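Local coordinates for putative DsbA oxidoreductase SCO1869 (Streptomyces coelicolor A3, PDB 3GL5), which probably acts as a thiol-disulfide oxidoreductase of the DsbA type, with a thioredoxin-like fold, at residues Val18-Phe23 against Arg115-Leu120; Leu106-Lys111 against Ala166-Ala171; Lys111-His116 against Ala152-Ala157. All blocks are in the same frame, centred on the assembly; numbering follows the deposited sequence.

Contact 1. Residues Val18-Phe23 against Arg115-Leu120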
ATOM      1  N   VAL A  18       9.648 -18.621   9.825  1.00 24.19           N
ATOM      2  CA  VAL A  18      10.452 -19.419   8.891  1.00 24.43           C
ATOM      3  C   VAL A  18      10.041 -19.142   7.428  1.00 26.02           C
ATOM      4  O   VAL A  18      10.917 -18.932   6.569  1.00 25.68           O
ATOM      5  CB  VAL A  18      10.443 -20.972   9.231  1.00 23.79           C
ATOM      6  CG1 VAL A  18      11.371 -21.745   8.331  1.00 21.40           C
ATOM      7  CG2 VAL A  18      10.907 -21.198  10.670  1.00 24.94           C
ATOM      8  N   GLY A  19       8.731 -19.118   7.151  1.00 25.49           N
ATOM      9  CA  GLY A  19       8.243 -18.862   5.784  1.00 27.05           C
ATOM     10  C   GLY A  19       8.563 -17.487   5.206  1.00 27.75           C
ATOM     11  O   GLY A  19       8.677 -17.302   3.962  1.00 29.17           O
ATOM     12  N   LYS A  20       8.696 -16.494   6.070  1.00 27.50           N
ATOM     13  CA  LYS A  20       9.067 -15.182   5.583  1.00 26.91           C
ATOM     14  C   LYS A  20      10.485 -15.246   4.966  1.00 26.68           C
ATOM     15  O   LYS A  20      10.730 -14.737   3.874  1.00 26.04           O
ATOM     16  CB  LYS A  20       9.028 -14.132   6.700  1.00 26.96           C
ATOM     17  CG  LYS A  20       9.521 -12.739   6.171  1.00 27.44           C
ATOM     18  CD  LYS A  20       9.022 -11.618   7.036  1.00 30.69           C
ATOM     19  CE  LYS A  20      10.097 -11.107   7.883  1.00 34.11           C
ATOM     20  NZ  LYS A  20      10.983 -10.254   7.024  1.00 36.31           N
ATOM     21  N   ALA A  21      11.395 -15.913   5.673  1.00 26.89           N
ATOM     22  CA  ALA A  21      12.789 -16.024   5.237  1.00 26.34           C
ATOM     23  C   ALA A  21      12.882 -16.855   3.965  1.00 26.44           C
ATOM     24  O   ALA A  21      13.663 -16.530   3.039  1.00 26.35           O
ATOM     25  CB  ALA A  21      13.637 -16.629   6.331  1.00 26.42           C
ATOM     26  N   ARG A  22      12.076 -17.914   3.898  1.00 25.90           N
ATOM     27  CA  ARG A  22      12.054 -18.775   2.709  1.00 25.98           C
ATOM     28  C   ARG A  22      11.577 -18.009   1.467  1.00 26.34           C
ATOM     29  O   ARG A  22      12.154 -18.137   0.389  1.00 26.30           O
ATOM     30  CB  ARG A  22      11.223 -20.042   2.951  1.00 24.75           C
ATOM     31  CG  ARG A  22      12.046 -21.151   3.425  1.00 25.24           C
ATOM     32  CD  ARG A  22      11.251 -22.371   3.804  1.00 24.76           C
ATOM     33  NE  ARG A  22      11.996 -23.219   4.731  1.00 22.05           N
ATOM     34  CZ  ARG A  22      11.480 -24.297   5.320  1.00 24.84           C
ATOM     35  NH1 ARG A  22      10.225 -24.641   5.105  1.00 26.76           N
ATOM     36  NH2 ARG A  22      12.199 -25.022   6.154  1.00 25.72           N
ATOM     37  N   PHE A  23      10.533 -17.204   1.648  1.00 26.36           N
ATOM     38  CA  PHE A  23      10.012 -16.384   0.590  1.00 26.50           C
ATOM     39  C   PHE A  23      11.034 -15.372   0.127  1.00 27.26           C
ATOM     40  O   PHE A  23      11.155 -15.117  -1.085  1.00 26.74           O
ATOM     41  CB  PHE A  23       8.763 -15.620   1.021  1.00 25.51           C
ATOM     42  CG  PHE A  23       8.328 -14.625   0.002  1.00 26.90           C
ATOM     43  CD1 PHE A  23       7.690 -15.044  -1.158  1.00 26.02           C
ATOM     44  CD2 PHE A  23       8.658 -13.277   0.148  1.00 27.65           C
ATOM     45  CE1 PHE A  23       7.341 -14.143  -2.133  1.00 26.12           C
ATOM     46  CE2 PHE A  23       8.315 -12.352  -0.832  1.00 25.80           C
ATOM     47  CZ  PHE A  23       7.639 -12.773  -1.958  1.00 26.12           C
ATOM     48  N   ARG A 115       8.187   1.723   8.218  1.00 36.87           N
ATOM     49  CA  ARG A 115       9.094   0.851   8.975  1.00 36.51           C
ATOM     50  C   ARG A 115       8.489  -0.531   9.194  1.00 35.78           C
ATOM     51  O   ARG A 115       8.859  -1.224  10.135  1.00 35.91           O
ATOM     52  CB  ARG A 115       9.491   1.496  10.319  1.00 36.36           C
ATOM     53  CG  ARG A 115      10.102   2.931  10.207  1.00 39.84           C
ATOM     54  CD  ARG A 115      11.631   3.061  10.473  1.00 43.40           C
ATOM     55  NE  ARG A 115      11.928   4.332  11.179  1.00 47.83           N
ATOM     56  CZ  ARG A 115      13.077   5.034  11.156  1.00 48.83           C
ATOM     57  NH1 ARG A 115      14.138   4.636  10.453  1.00 49.23           N
ATOM     58  NH2 ARG A 115      13.166   6.170  11.850  1.00 49.16           N
ATOM     59  N   HIS A 116       7.566  -0.935   8.324  1.00 34.90           N
ATOM     60  CA  HIS A 116       6.801  -2.147   8.563  1.00 34.42           C
ATOM     61  C   HIS A 116       7.721  -3.393   8.742  1.00 34.63           C
ATOM     62  O   HIS A 116       7.619  -4.095   9.760  1.00 34.20           O
ATOM     63  CB  HIS A 116       5.746  -2.376   7.482  1.00 33.41           C
ATOM     64  CG  HIS A 116       4.666  -3.341   7.883  1.00 33.15           C
ATOM     65  ND1 HIS A 116       3.446  -3.405   7.241  1.00 31.99           N
ATOM     66  CD2 HIS A 116       4.636  -4.305   8.842  1.00 32.31           C
ATOM     67  CE1 HIS A 116       2.696  -4.336   7.813  1.00 32.61           C
ATOM     68  NE2 HIS A 116       3.402  -4.912   8.772  1.00 32.38           N
ATOM     69  N   GLU A 117       8.644  -3.602   7.802  1.00 34.10           N
ATOM     70  CA  GLU A 117       9.473  -4.789   7.835  1.00 34.92           C
ATOM     71  C   GLU A 117      10.459  -4.825   9.013  1.00 33.77           C
ATOM     72  O   GLU A 117      10.674  -5.893   9.616  1.00 32.71           O
ATOM     73  CB  GLU A 117      10.145  -5.062   6.489  1.00 35.07           C
ATOM     74  CG  GLU A 117      10.461  -6.547   6.385  1.00 40.61           C
ATOM     75  CD  GLU A 117      10.676  -7.031   4.973  1.00 46.85           C
ATOM     76  OE1 GLU A 117      10.136  -6.400   4.021  1.00 49.25           O
ATOM     77  OE2 GLU A 117      11.379  -8.061   4.823  1.00 46.41           O
ATOM     78  N   ALA A 118      10.978  -3.644   9.380  1.00 32.14           N
ATOM     79  CA  ALA A 118      11.820  -3.494  10.573  1.00 30.55           C
ATOM     80  C   ALA A 118      11.088  -3.852  11.860  1.00 29.90           C
ATOM     81  O   ALA A 118      11.645  -4.519  12.730  1.00 31.62           O
ATOM     82  CB  ALA A 118      12.447  -2.073  10.662  1.00 29.91           C
ATOM     83  N   LEU A 119       9.842  -3.446  12.022  1.00 28.77           N
ATOM     84  CA  LEU A 119       9.150  -3.788  13.270  1.00 27.74           C
ATOM     85  C   LEU A 119       8.671  -5.260  13.246  1.00 27.52           C
ATOM     86  O   LEU A 119       8.663  -5.956  14.286  1.00 27.47           O
ATOM     87  CB  LEU A 119       7.976  -2.840  13.558  1.00 26.99           C
ATOM     88  CG  LEU A 119       7.253  -3.013  14.899  1.00 25.80           C
ATOM     89  CD1 LEU A 119       8.219  -2.850  16.079  1.00 24.60           C
ATOM     90  CD2 LEU A 119       6.003  -2.088  15.006  1.00 23.67           C
ATOM     91  N   LEU A 120       8.288  -5.724  12.064  1.00 27.58           N
ATOM     92  CA  LEU A 120       7.900  -7.130  11.901  1.00 28.97           C
ATOM     93  C   LEU A 120       9.062  -8.065  12.319  1.00 28.49           C
ATOM     94  O   LEU A 120       8.894  -8.962  13.164  1.00 28.28           O
ATOM     95  CB  LEU A 120       7.407  -7.372  10.474  1.00 28.42           C
ATOM     96  CG  LEU A 120       6.927  -8.778  10.139  1.00 29.89           C
ATOM     97  CD1 LEU A 120       5.760  -9.239  11.065  1.00 26.43           C
ATOM     98  CD2 LEU A 120       6.586  -8.880   8.641  1.00 24.70           C
TER
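K20 spans the gap between helix 14-28 and helix 116-128 to reach E117 and L120, and these three residues account for the whole contact. The backbones themselves stay well apart: the closest pair of CA atoms, those of K20 and L120, is separated by 10.3 Å, so the buried surface of 122 Å² comes from side chains. K20 supplies 66 Å² of it. Its CG lies opposite the backbone N (chi1 176°), which sends the chain outward from its own helix, and the bends at chi3 and chi4 then turn the ammonium group to the carboxylate. There NZ of K20 stands 3.1 Å from OE2 of E117, a salt bridge whose hydrogen-bond component is weak. E117 meets it with a chain extended beyond CG, so that its carboxylate projects into the gap. The lysine nitrogen has two further salt-bridge partners, E24 on its own helix and D121 next along from L120, and E24 is the strongest of its polar partners. Since OE2 of E117 also comes close to OE2 of E24, the ammonium group probably offsets the repulsion between the two acids. The aliphatic part of the lysine does separate work: CD of K20 packs 4.0 Å from CD2 of L120, the two side chains running past each other in opposite directions. H40 on strand 36-42 touches all three residues and thus borders both the polar and the apolar part of the contact. Helix 14-28 begins at the C13-C16 disulfide, a CxxC pair at a helix start as in thioredoxins, and K20 lies near that pair without touching it. The contact thus joins the CxxC helix to a helix of the segment inserted into the thioredoxin fold, the architecture characteristic of DsbA-like proteins.

Contact 2. Residues Leu106-Lys111 against Ala166-Ala171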
ATOM      1  N   LEU A 106       0.462  -1.942  16.400  1.00 24.73           N
ATOM      2  CA  LEU A 106       1.775  -1.301  16.278  1.00 25.47           C
ATOM      3  C   LEU A 106       2.450  -1.580  14.953  1.00 26.13           C
ATOM      4  O   LEU A 106       3.183  -0.718  14.464  1.00 27.22           O
ATOM      5  CB  LEU A 106       2.713  -1.680  17.423  1.00 26.12           C
ATOM      6  CG  LEU A 106       2.439  -1.060  18.793  1.00 25.14           C
ATOM      7  CD1 LEU A 106       3.492  -1.664  19.729  1.00 27.20           C
ATOM      8  CD2 LEU A 106       2.511   0.489  18.809  1.00 25.49           C
ATOM      9  N   LEU A 107       2.216  -2.767  14.356  1.00 25.92           N
ATOM     10  CA  LEU A 107       2.729  -3.015  13.012  1.00 25.60           C
ATOM     11  C   LEU A 107       2.113  -2.033  11.997  1.00 25.96           C
ATOM     12  O   LEU A 107       2.765  -1.656  11.028  1.00 25.53           O
ATOM     13  CB  LEU A 107       2.533  -4.464  12.567  1.00 24.40           C
ATOM     14  CG  LEU A 107       3.462  -5.462  13.288  1.00 24.69           C
ATOM     15  CD1 LEU A 107       2.950  -6.908  13.150  1.00 25.19           C
ATOM     16  CD2 LEU A 107       4.906  -5.383  12.731  1.00 23.48           C
ATOM     17  N   HIS A 108       0.855  -1.674  12.208  1.00 25.33           N
ATOM     18  CA  HIS A 108       0.193  -0.700  11.358  1.00 26.89           C
ATOM     19  C   HIS A 108       0.708   0.718  11.590  1.00 27.24           C
ATOM     20  O   HIS A 108       0.920   1.425  10.642  1.00 28.90           O
ATOM     21  CB  HIS A 108      -1.340  -0.807  11.459  1.00 25.61           C
ATOM     22  CG  HIS A 108      -1.890  -1.917  10.624  1.00 26.84           C
ATOM     23  ND1 HIS A 108      -2.397  -1.722   9.359  1.00 26.10           N
ATOM     24  CD2 HIS A 108      -1.926  -3.257  10.839  1.00 27.52           C
ATOM     25  CE1 HIS A 108      -2.765  -2.884   8.845  1.00 26.90           C
ATOM     26  NE2 HIS A 108      -2.492  -3.831   9.728  1.00 28.15           N
ATOM     27  N   LEU A 109       0.943   1.121  12.823  1.00 28.32           N
ATOM     28  CA  LEU A 109       1.789   2.316  13.069  1.00 30.22           C
ATOM     29  C   LEU A 109       3.075   2.314  12.226  1.00 31.88           C
ATOM     30  O   LEU A 109       3.312   3.231  11.412  1.00 32.02           O
ATOM     31  CB  LEU A 109       2.117   2.478  14.555  1.00 29.40           C
ATOM     32  CG  LEU A 109       3.123   3.586  14.928  1.00 28.84           C
ATOM     33  CD1 LEU A 109       2.745   4.963  14.311  1.00 29.97           C
ATOM     34  CD2 LEU A 109       3.215   3.700  16.430  1.00 24.47           C
ATOM     35  N   ALA A 110       3.881   1.262  12.380  1.00 33.02           N
ATOM     36  CA  ALA A 110       5.053   1.043  11.515  1.00 33.87           C
ATOM     37  C   ALA A 110       4.774   1.106  10.003  1.00 34.83           C
ATOM     38  O   ALA A 110       5.557   1.678   9.257  1.00 35.02           O
ATOM     39  CB  ALA A 110       5.752  -0.311  11.869  1.00 33.36           C
ATOM     40  N   LYS A 111       3.682   0.504   9.532  1.00 36.41           N
ATOM     41  CA  LYS A 111       3.448   0.415   8.075  1.00 37.76           C
ATOM     42  C   LYS A 111       3.277   1.839   7.541  1.00 38.86           C
ATOM     43  O   LYS A 111       3.683   2.184   6.391  1.00 39.29           O
ATOM     44  CB  LYS A 111       2.205  -0.437   7.795  1.00 38.29           C
ATOM     45  CG  LYS A 111       1.725  -0.456   6.335  1.00 38.64           C
ATOM     46  CD  LYS A 111       0.239  -0.818   6.246  1.00 38.12           C
ATOM     47  CE  LYS A 111       0.009  -1.808   5.108  1.00 39.52           C
ATOM     48  NZ  LYS A 111      -1.380  -1.769   4.546  1.00 38.97           N
ATOM     49  N   ALA A 166      -7.007  -0.267  15.133  1.00 29.27           N
ATOM     50  CA  ALA A 166      -7.852  -1.452  15.256  1.00 29.77           C
ATOM     51  C   ALA A 166      -8.601  -1.759  13.944  1.00 29.95           C
ATOM     52  O   ALA A 166      -8.736  -2.922  13.549  1.00 29.84           O
ATOM     53  CB  ALA A 166      -8.832  -1.289  16.434  1.00 28.71           C
ATOM     54  N   ASP A 167      -9.090  -0.712  13.285  1.00 30.30           N
ATOM     55  CA  ASP A 167      -9.872  -0.880  12.057  1.00 30.86           C
ATOM     56  C   ASP A 167      -9.009  -1.527  10.980  1.00 30.27           C
ATOM     57  O   ASP A 167      -9.459  -2.429  10.238  1.00 29.77           O
ATOM     58  CB  ASP A 167     -10.359   0.475  11.558  1.00 31.26           C
ATOM     59  CG  ASP A 167     -11.588   1.007  12.324  1.00 34.04           C
ATOM     60  OD1 ASP A 167     -12.198   0.297  13.174  1.00 34.24           O
ATOM     61  OD2 ASP A 167     -11.972   2.166  12.027  1.00 35.97           O
ATOM     62  N   GLU A 168      -7.768  -1.062  10.935  1.00 29.04           N
ATOM     63  CA  GLU A 168      -6.791  -1.512   9.978  1.00 29.73           C
ATOM     64  C   GLU A 168      -6.426  -2.984  10.216  1.00 28.89           C
ATOM     65  O   GLU A 168      -6.318  -3.761   9.280  1.00 29.40           O
ATOM     66  CB  GLU A 168      -5.526  -0.642  10.074  1.00 30.34           C
ATOM     67  CG  GLU A 168      -5.676   0.752   9.465  1.00 32.65           C
ATOM     68  CD  GLU A 168      -6.432   1.715  10.369  1.00 36.91           C
ATOM     69  OE1 GLU A 168      -6.813   1.372  11.516  1.00 38.31           O
ATOM     70  OE2 GLU A 168      -6.636   2.846   9.925  1.00 40.45           O
ATOM     71  N   VAL A 169      -6.234  -3.366  11.469  1.00 28.32           N
ATOM     72  CA  VAL A 169      -6.007  -4.774  11.773  1.00 26.90           C
ATOM     73  C   VAL A 169      -7.184  -5.634  11.312  1.00 27.09           C
ATOM     74  O   VAL A 169      -6.990  -6.633  10.607  1.00 28.74           O
ATOM     75  CB  VAL A 169      -5.715  -4.982  13.264  1.00 27.47           C
ATOM     76  CG1 VAL A 169      -5.599  -6.503  13.590  1.00 23.12           C
ATOM     77  CG2 VAL A 169      -4.424  -4.233  13.603  1.00 26.16           C
ATOM     78  N   ARG A 170      -8.403  -5.262  11.716  1.00 26.05           N
ATOM     79  CA  ARG A 170      -9.567  -6.042  11.359  1.00 25.38           C
ATOM     80  C   ARG A 170      -9.730  -6.099   9.839  1.00 25.02           C
ATOM     81  O   ARG A 170     -10.121  -7.115   9.331  1.00 26.75           O
ATOM     82  CB  ARG A 170     -10.869  -5.485  12.026  1.00 25.02           C
ATOM     83  CG  ARG A 170     -10.865  -5.472  13.520  1.00 23.48           C
ATOM     84  CD  ARG A 170     -10.619  -6.861  14.101  1.00 22.72           C
ATOM     85  NE  ARG A 170     -10.595  -6.806  15.570  1.00 24.58           N
ATOM     86  CZ  ARG A 170      -9.831  -7.560  16.339  1.00 25.07           C
ATOM     87  NH1 ARG A 170      -9.035  -8.464  15.786  1.00 26.97           N
ATOM     88  NH2 ARG A 170      -9.862  -7.420  17.660  1.00 25.29           N
ATOM     89  N   ALA A 171      -9.456  -5.011   9.114  1.00 24.89           N
ATOM     90  CA  ALA A 171      -9.642  -5.005   7.667  1.00 23.79           C
ATOM     91  C   ALA A 171      -8.687  -6.003   6.989  1.00 24.43           C
ATOM     92  O   ALA A 171      -9.077  -6.698   6.080  1.00 25.22           O
ATOM     93  CB  ALA A 171      -9.461  -3.589   7.113  1.00 24.04           C
TER
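Helix 101-111 and helix 166-178 come nearest at H108 and E168, whose CA atoms are 7.2 Å apart, close enough for one imidazole to fill the space between the two backbones. H108 contributes 68 Å² of the 131 Å² buried here, and its ring is the sole group of its segment to touch residues 166-171. With CG opposite the carbonyl carbon and beside the backbone N (chi1 -80°), the ring is carried across to the junction of E168 and V169. One face lies against that piece of main chain: C of E168 sits 3.9 Å above the ring plane and N of V169 somewhat higher, both displaced toward the rim. Both side chains come over that same face, also toward its rim. CB of E168 stands at the ND1 corner, 3.4 Å from ND1 of H108, and CG2 of V169 at the CD2 corner, 3.9 Å from CD2 of H108. The glutamate begins by pointing at the histidine, but its chain bends at chi2 (78°) and takes the carboxylate away, leaving OE1 of E168 5.8 Å from ND1 of H108. The planes of ring and carboxylate are inclined by 53°. V169 reaches past the histidine as well, touching H104 and R105 one turn earlier on helix 101-111. No hydrogen bond or salt bridge crosses between the segments. The polar end of the imidazole is instead held from outside, NE2 of H108 bonding to the hydroxyl of S42 and more weakly to D172. Chemically, then, this is van der Waals packing of a buried polar ring against a helix backbone, the inner carbons of E168 and the CG2 methyl of V169; the nearby acids could favour a protonated imidazole, although the coordinates do not fix its protonation, and the bond to S42 helps to fix the ring's rotation.

Contact 3. Residues Lys111-His116 against Ala152-Ala157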
ATOM      1  N   LYS A 111       3.682   0.504   9.532  1.00 36.41           N
ATOM      2  CA  LYS A 111       3.448   0.415   8.075  1.00 37.76           C
ATOM      3  C   LYS A 111       3.277   1.839   7.541  1.00 38.86           C
ATOM      4  O   LYS A 111       3.683   2.184   6.391  1.00 39.29           O
ATOM      5  CB  LYS A 111       2.205  -0.437   7.795  1.00 38.29           C
ATOM      6  CG  LYS A 111       1.725  -0.456   6.335  1.00 38.64           C
ATOM      7  CD  LYS A 111       0.239  -0.818   6.246  1.00 38.12           C
ATOM      8  CE  LYS A 111       0.009  -1.808   5.108  1.00 39.52           C
ATOM      9  NZ  LYS A 111      -1.380  -1.769   4.546  1.00 38.97           N
ATOM     10  N   GLU A 112       2.715   2.658   8.429  1.00 39.04           N
ATOM     11  CA  GLU A 112       2.470   4.064   8.205  1.00 39.41           C
ATOM     12  C   GLU A 112       3.570   4.947   8.819  1.00 39.50           C
ATOM     13  O   GLU A 112       3.360   6.134   9.095  1.00 41.13           O
ATOM     14  CB  GLU A 112       1.108   4.433   8.765  1.00 38.77           C
ATOM     15  CG  GLU A 112       0.460   5.507   8.030  1.00 39.04           C
ATOM     16  CD  GLU A 112      -0.351   6.367   8.949  1.00 38.84           C
ATOM     17  OE1 GLU A 112      -1.354   5.845   9.467  1.00 33.87           O
ATOM     18  OE2 GLU A 112       0.037   7.554   9.144  1.00 37.83           O
ATOM     19  N   ARG A 113       4.744   4.372   9.028  1.00 38.73           N
ATOM     20  CA  ARG A 113       5.949   5.163   9.208  1.00 37.30           C
ATOM     21  C   ARG A 113       7.019   4.571   8.305  1.00 37.63           C
ATOM     22  O   ARG A 113       8.199   4.769   8.559  1.00 38.13           O
ATOM     23  CB  ARG A 113       6.446   5.153  10.650  1.00 36.64           C
ATOM     24  CG  ARG A 113       5.603   5.889  11.633  1.00 35.89           C
ATOM     25  CD  ARG A 113       5.615   7.430  11.409  1.00 33.86           C
ATOM     26  NE  ARG A 113       4.622   8.009  12.284  1.00 32.66           N
ATOM     27  CZ  ARG A 113       3.361   8.250  11.937  1.00 32.02           C
ATOM     28  NH1 ARG A 113       2.928   8.015  10.701  1.00 30.75           N
ATOM     29  NH2 ARG A 113       2.527   8.743  12.838  1.00 32.69           N
ATOM     30  N   GLY A 114       6.605   3.832   7.270  1.00 37.54           N
ATOM     31  CA  GLY A 114       7.514   3.144   6.348  1.00 37.23           C
ATOM     32  C   GLY A 114       8.484   2.154   6.991  1.00 37.44           C
ATOM     33  O   GLY A 114       9.509   1.790   6.379  1.00 37.73           O
ATOM     34  N   ARG A 115       8.187   1.723   8.218  1.00 36.87           N
ATOM     35  CA  ARG A 115       9.094   0.851   8.975  1.00 36.51           C
ATOM     36  C   ARG A 115       8.489  -0.531   9.194  1.00 35.78           C
ATOM     37  O   ARG A 115       8.859  -1.224  10.135  1.00 35.91           O
ATOM     38  CB  ARG A 115       9.491   1.496  10.319  1.00 36.36           C
ATOM     39  CG  ARG A 115      10.102   2.931  10.207  1.00 39.84           C
ATOM     40  CD  ARG A 115      11.631   3.061  10.473  1.00 43.40           C
ATOM     41  NE  ARG A 115      11.928   4.332  11.179  1.00 47.83           N
ATOM     42  CZ  ARG A 115      13.077   5.034  11.156  1.00 48.83           C
ATOM     43  NH1 ARG A 115      14.138   4.636  10.453  1.00 49.23           N
ATOM     44  NH2 ARG A 115      13.166   6.170  11.850  1.00 49.16           N
ATOM     45  N   HIS A 116       7.566  -0.935   8.324  1.00 34.90           N
ATOM     46  CA  HIS A 116       6.801  -2.147   8.563  1.00 34.42           C
ATOM     47  C   HIS A 116       7.721  -3.393   8.742  1.00 34.63           C
ATOM     48  O   HIS A 116       7.619  -4.095   9.760  1.00 34.20           O
ATOM     49  CB  HIS A 116       5.746  -2.376   7.482  1.00 33.41           C
ATOM     50  CG  HIS A 116       4.666  -3.341   7.883  1.00 33.15           C
ATOM     51  ND1 HIS A 116       3.446  -3.405   7.241  1.00 31.99           N
ATOM     52  CD2 HIS A 116       4.636  -4.305   8.842  1.00 32.31           C
ATOM     53  CE1 HIS A 116       2.696  -4.336   7.813  1.00 32.61           C
ATOM     54  NE2 HIS A 116       3.402  -4.912   8.772  1.00 32.38           N
ATOM     55  N   ALA A 152       8.779   6.920  20.500  1.00 35.20           N
ATOM     56  CA  ALA A 152       8.329   6.259  21.735  1.00 34.92           C
ATOM     57  C   ALA A 152       7.056   6.795  22.393  1.00 35.12           C
ATOM     58  O   ALA A 152       6.190   5.990  22.812  1.00 35.32           O
ATOM     59  CB  ALA A 152       9.447   6.264  22.743  1.00 35.46           C
ATOM     60  N   GLU A 153       6.957   8.124  22.508  0.50 34.64           N
ATOM     61  CA  GLU A 153       5.777   8.779  23.088  0.50 34.38           C
ATOM     62  C   GLU A 153       4.564   8.349  22.271  0.50 34.43           C
ATOM     63  O   GLU A 153       3.459   8.162  22.798  0.50 34.79           O
ATOM     64  CB  GLU A 153       5.918  10.315  23.041  0.50 33.90           C
ATOM     65  CG  GLU A 153       7.341  10.854  23.233  0.50 32.26           C
ATOM     66  CD  GLU A 153       7.515  12.294  22.727  0.50 31.14           C
ATOM     67  OE1 GLU A 153       6.546  13.088  22.766  0.50 29.11           O
ATOM     68  OE2 GLU A 153       8.629  12.638  22.285  0.50 29.94           O
ATOM     69  N   GLU A 154       4.821   8.189  20.977  1.00 34.34           N
ATOM     70  CA  GLU A 154       3.865   7.860  19.950  1.00 33.77           C
ATOM     71  C   GLU A 154       3.455   6.395  19.994  1.00 34.09           C
ATOM     72  O   GLU A 154       2.261   6.060  19.919  1.00 34.86           O
ATOM     73  CB  GLU A 154       4.618   8.141  18.665  1.00 33.80           C
ATOM     74  CG  GLU A 154       4.100   7.641  17.373  1.00 33.16           C
ATOM     75  CD  GLU A 154       4.459   8.628  16.287  1.00 35.24           C
ATOM     76  OE1 GLU A 154       4.304   9.839  16.535  1.00 31.54           O
ATOM     77  OE2 GLU A 154       4.914   8.215  15.203  1.00 38.31           O
ATOM     78  N   VAL A 155       4.447   5.518  20.122  1.00 33.06           N
ATOM     79  CA  VAL A 155       4.198   4.096  20.159  1.00 32.40           C
ATOM     80  C   VAL A 155       3.346   3.822  21.375  1.00 31.93           C
ATOM     81  O   VAL A 155       2.419   3.037  21.330  1.00 32.59           O
ATOM     82  CB  VAL A 155       5.539   3.334  20.172  1.00 32.50           C
ATOM     83  CG1 VAL A 155       5.420   1.985  20.860  1.00 31.99           C
ATOM     84  CG2 VAL A 155       6.035   3.183  18.745  1.00 32.24           C
ATOM     85  N   ARG A 156       3.646   4.550  22.442  1.00 32.35           N
ATOM     86  CA  ARG A 156       2.925   4.502  23.702  1.00 32.37           C
ATOM     87  C   ARG A 156       1.494   4.990  23.594  1.00 32.52           C
ATOM     88  O   ARG A 156       0.590   4.394  24.211  1.00 32.88           O
ATOM     89  CB  ARG A 156       3.648   5.348  24.760  1.00 32.60           C
ATOM     90  CG  ARG A 156       4.776   4.619  25.432  1.00 32.75           C
ATOM     91  CD  ARG A 156       5.033   5.199  26.803  1.00 35.72           C
ATOM     92  NE  ARG A 156       6.158   4.512  27.430  1.00 37.15           N
ATOM     93  CZ  ARG A 156       7.433   4.791  27.175  1.00 37.87           C
ATOM     94  NH1 ARG A 156       7.755   5.740  26.303  1.00 37.63           N
ATOM     95  NH2 ARG A 156       8.397   4.117  27.790  1.00 39.55           N
ATOM     96  N   ALA A 157       1.289   6.063  22.827  1.00 31.87           N
ATOM     97  CA  ALA A 157      -0.064   6.557  22.549  1.00 31.49           C
ATOM     98  C   ALA A 157      -0.886   5.486  21.823  1.00 31.20           C
ATOM     99  O   ALA A 157      -2.033   5.264  22.165  1.00 31.21           O
ATOM    100  CB  ALA A 157      -0.020   7.848  21.735  1.00 31.19           C
TER
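R113 and E154 approach from opposite directions, and their flat groups meet nearly at right angles, with the guanidinium and carboxylate planes 79° apart. The carboxylate comes to the edge of the guanidinium, where a single oxygen does the bonding: NE of R113 donates to OE2 of E154 at 2.9 Å with an N-H...O angle of 158°. The acceptor lies close to the guanidinium plane, whereas the donor meets OE2 on its syn side and 28° out of the carboxylate plane. NH2 of R113 reaches the same oxygen at 3.4 Å, a weak bond; one oxygen thus accepts from both nitrogens, unequally, and this is not a two-oxygen bidentate bridge. This salt bridge ties the turn between helix 101-111 and helix 116-128 to helix 152-160 within the helical part of the DsbA-like thioredoxin fold. A bend at chi2 swings the guanidinium back beside its own turn, with NH1 of R113 turned toward E112. E154 also touches L109. Beyond the turn, R113 and E112 both pack against R113 of the second subunit, which places the salt bridge beside the dimer contact.

How the contacts relate
All three contacts lie in the DsbA-like thioredoxin domain, and helix 101-111, the turn after it and helix 116-128 run through them in sequence. Contacts 1 and 2 cross along the chain, while contact 3 is nested inside the loop closed by contact 2. Between centres, contact 2 is about 10 Å from contact 3 and about 16 Å from contact 1; contacts 1 and 3 are about 17 Å apart. A probable hydrogen bond of 2.8 Å from N of R115 to O of A110 bridges the turn. Contact 1 joins the CxxC helix 14-28 to helix 116-128, while contacts 2 and 3 tie helix 101-111 and its turn, beside the second subunit, to helices 166-178 and 152-160.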